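Local coordinates for putative antidote protein of plasmid maintenance system (Nostoc punctiforme, PDB 3CEC) that probably binds DNA through a helix-turn-helix domain, as the putative antidote of a plasmid maintenance (toxin-antitoxin) system, at residues H18-A24 with V51-Q55. Sequence-based numbering, arbitrary orientation. Where two conformers were deposited one is given.
Sequences HPGEVIA and VINGQ
Close helix-to-helix packing joins Gly-20, in the first turn of helix 19-30, to Val-51 and Ile-52 at the C-terminal end of helix 45-52, inside the all-helical helix-turn-helix domain. Only 3.6 Å separates Gly-20 CA from Ile-52 CA, a distance possible because Gly-20 has no side chain to stand between the backbones. The same Gly-20 CA makes a CA-H...O contact of 3.3 Å with Val-51 O, a carbonyl that also accepts the N-H of Gly-54 in the Schellman motif ending helix 45-52. Gly-54, at positive phi, then lays its CA over one face of the His-18 ring, 3.8 Å from the centroid, while Pro-19 CD sits over the opposite face, toward the rim. From the N-cap of helix 19-30, His-18 places its ring against this turn through a chi1 of -168°, which sets CG opposite the backbone N. Further along, the contact becomes aliphatic: Ile-23 CD1 meets Val-51 CG1 at 3.9 Å, the two side chains crossing at about a right angle, and Ile-23 CG2 rests against CG1 of Ile-52. The other branch of Ile-52, CG2, touches Ala-24 CB at 4.0 Å. Phe-37 and Trp-77 also pack on Ile-23, carrying the contact into the domain core. The junction is thus largely a matter of shape: glycine backbone against backbone, with a CH-pi contact and branched aliphatic side chains beside it.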
ATOM      1  N   HIS A  18       3.938   2.501  -3.490  0.50 13.05           N
ATOM      2  CA  HIS A  18       2.799   1.773  -2.820  0.50 13.92           C
ATOM      3  C   HIS A  18       3.371   1.251  -1.525  0.50 13.29           C
ATOM      4  O   HIS A  18       4.552   0.872  -1.461  0.50 13.93           O
ATOM      5  CB  HIS A  18       2.185   0.560  -3.623  0.50 14.00           C
ATOM      6  CG  HIS A  18       0.856   0.019  -3.082  0.50 14.92           C
ATOM      7  ND1 HIS A  18      -0.365   0.440  -3.581  0.50 15.28           N
ATOM      8  CD2 HIS A  18       0.556  -0.933  -2.143  0.50  4.16           C
ATOM      9  CE1 HIS A  18      -1.340  -0.192  -2.954  0.50 14.27           C
ATOM     10  NE2 HIS A  18      -0.806  -1.039  -2.087  0.50 23.89           N
ATOM     11  N   PRO A  19       2.535   1.238  -0.494  1.00 13.14           N
ATOM     12  CA  PRO A  19       2.912   0.587   0.778  1.00 12.19           C
ATOM     13  C   PRO A  19       3.395  -0.832   0.577  1.00 10.68           C
ATOM     14  O   PRO A  19       4.315  -1.306   1.249  1.00  9.29           O
ATOM     15  CB  PRO A  19       1.607   0.592   1.575  1.00 15.25           C
ATOM     16  CG  PRO A  19       0.810   1.704   0.982  1.00 14.38           C
ATOM     17  CD  PRO A  19       1.241   1.930  -0.396  1.00 14.19           C
ATOM     18  N   GLY A  20       2.774  -1.517  -0.353  1.00 10.42           N
ATOM     19  CA  GLY A  20       3.091  -2.898  -0.633  1.00 11.12           C
ATOM     20  C   GLY A  20       4.512  -3.094  -1.117  1.00 11.18           C
ATOM     21  O   GLY A  20       5.140  -4.104  -0.852  1.00 11.95           O
ATOM     22  N   GLU A  21       4.988  -2.097  -1.856  1.00 10.97           N
ATOM     23  CA  GLU A  21       6.343  -2.153  -2.387  1.00 12.89           C
ATOM     24  C   GLU A  21       7.350  -2.006  -1.256  1.00  9.30           C
ATOM     25  O   GLU A  21       8.420  -2.688  -1.242  1.00 11.24           O
ATOM     26  CB  GLU A  21       6.579  -1.076  -3.449  1.00 14.48           C
ATOM     27  CG  GLU A  21       5.726  -1.300  -4.688  1.00 19.31           C
ATOM     28  CD  GLU A  21       5.859  -0.178  -5.729  1.00 26.61           C
ATOM     29  OE1 GLU A  21       5.480   0.990  -5.464  1.00 21.64           O
ATOM     30  OE2 GLU A  21       6.337  -0.498  -6.829  1.00 44.40           O
ATOM     31  N   VAL A  22       6.981  -1.188  -0.290  1.00  9.66           N
ATOM     32  CA  VAL A  22       7.860  -0.975   0.867  1.00  7.08           C
ATOM     33  C   VAL A  22       7.897  -2.232   1.707  1.00  7.95           C
ATOM     34  O   VAL A  22       8.981  -2.702   2.136  1.00  8.71           O
ATOM     35  CB  VAL A  22       7.442   0.215   1.731  1.00  8.31           C
ATOM     36  CG1 VAL A  22       8.395   0.387   2.941  1.00 11.36           C
ATOM     37  CG2 VAL A  22       7.432   1.515   0.826  1.00 11.26           C
ATOM     38  N   ILE A  23       6.730  -2.823   1.908  1.00  8.57           N
ATOM     39  CA  ILE A  23       6.641  -4.081   2.651  1.00  7.05           C
ATOM     40  C   ILE A  23       7.490  -5.173   1.972  1.00  6.36           C
ATOM     41  O   ILE A  23       8.243  -5.852   2.633  1.00  8.96           O
ATOM     42  CB  ILE A  23       5.161  -4.535   2.879  1.00  9.04           C
ATOM     43  CG1 ILE A  23       4.496  -3.558   3.846  1.00 11.85           C
ATOM     44  CG2 ILE A  23       5.098  -5.971   3.385  1.00 11.98           C
ATOM     45  CD1 ILE A  23       3.025  -3.670   3.828  1.00 14.67           C
ATOM     46  N   ALA A  24       7.319  -5.334   0.676  1.00 10.23           N
ATOM     47  CA  ALA A  24       8.045  -6.404  -0.066  1.00 10.45           C
ATOM     48  C   ALA A  24       9.557  -6.247   0.138  1.00 12.77           C
ATOM     49  O   ALA A  24      10.313  -7.231   0.319  1.00 12.89           O
ATOM     50  CB  ALA A  24       7.703  -6.335  -1.546  1.00 11.26           C
ATOM     51  N   VAL A  51      -1.860  -6.637  -0.244  1.00 10.05           N
ATOM     52  CA  VAL A  51      -1.268  -5.288  -0.034  1.00 10.64           C
ATOM     53  C   VAL A  51      -0.004  -5.173  -0.873  1.00 11.50           C
ATOM     54  O   VAL A  51       0.224  -4.206  -1.607  1.00 11.19           O
ATOM     55  CB  VAL A  51      -0.985  -5.024   1.439  1.00 11.54           C
ATOM     56  CG1 VAL A  51      -0.224  -3.676   1.626  1.00 11.86           C
ATOM     57  CG2 VAL A  51      -2.285  -4.970   2.269  1.00 12.17           C
ATOM     58  N   ILE A  52       0.808  -6.205  -0.811  1.00 12.01           N
ATOM     59  CA  ILE A  52       2.073  -6.235  -1.557  1.00 13.41           C
ATOM     60  C   ILE A  52       1.841  -6.056  -3.031  1.00 14.13           C
ATOM     61  O   ILE A  52       2.609  -5.359  -3.729  1.00 14.61           O
ATOM     62  CB  ILE A  52       2.853  -7.514  -1.286  1.00 15.73           C
ATOM     63  CG1 ILE A  52       3.384  -7.447   0.124  1.00 12.10           C
ATOM     64  CG2 ILE A  52       4.051  -7.680  -2.283  1.00 17.07           C
ATOM     65  CD1 ILE A  52       4.131  -8.764   0.598  1.00 13.04           C
ATOM     66  N   ASN A  53       0.780  -6.695  -3.521  1.00 14.62           N
ATOM     67  CA  ASN A  53       0.490  -6.732  -4.975  1.00 17.90           C
ATOM     68  C   ASN A  53      -0.279  -5.501  -5.422  1.00 20.42           C
ATOM     69  O   ASN A  53      -0.642  -5.363  -6.594  1.00 20.86           O
ATOM     70  CB  ASN A  53      -0.311  -7.962  -5.397  1.00 18.20           C
ATOM     71  CG  ASN A  53       0.353  -9.315  -5.086  1.00 25.95           C
ATOM     72  OD1 ASN A  53       1.569  -9.444  -4.946  1.00 34.47           O
ATOM     73  ND2 ASN A  53      -0.486 -10.359  -5.044  1.00 29.29           N
ATOM     74  N   GLY A  54      -0.549  -4.604  -4.486  1.00 17.91           N
ATOM     75  CA  GLY A  54      -1.264  -3.366  -4.772  1.00 19.44           C
ATOM     76  C   GLY A  54      -2.730  -3.562  -5.098  1.00 20.87           C
ATOM     77  O   GLY A  54      -3.365  -2.695  -5.740  1.00 24.23           O
ATOM     78  N   GLN A  55      -3.281  -4.692  -4.656  1.00 16.62           N
ATOM     79  CA  GLN A  55      -4.717  -4.998  -4.803  1.00 17.39           C
ATOM     80  C   GLN A  55      -5.604  -4.602  -3.626  1.00 17.70           C
ATOM     81  O   GLN A  55      -6.852  -4.617  -3.686  1.00 21.10           O
ATOM     82  CB  GLN A  55      -4.916  -6.493  -5.017  1.00 19.96           C
ATOM     83  CG  GLN A  55      -4.151  -7.110  -6.147  1.00 28.12           C
ATOM     84  CD  GLN A  55      -4.196  -8.622  -6.025  1.00 34.47           C
ATOM     85  OE1 GLN A  55      -3.196  -9.274  -5.686  1.00 43.09           O
ATOM     86  NE2 GLN A  55      -5.387  -9.185  -6.221  1.00 47.82           N
TER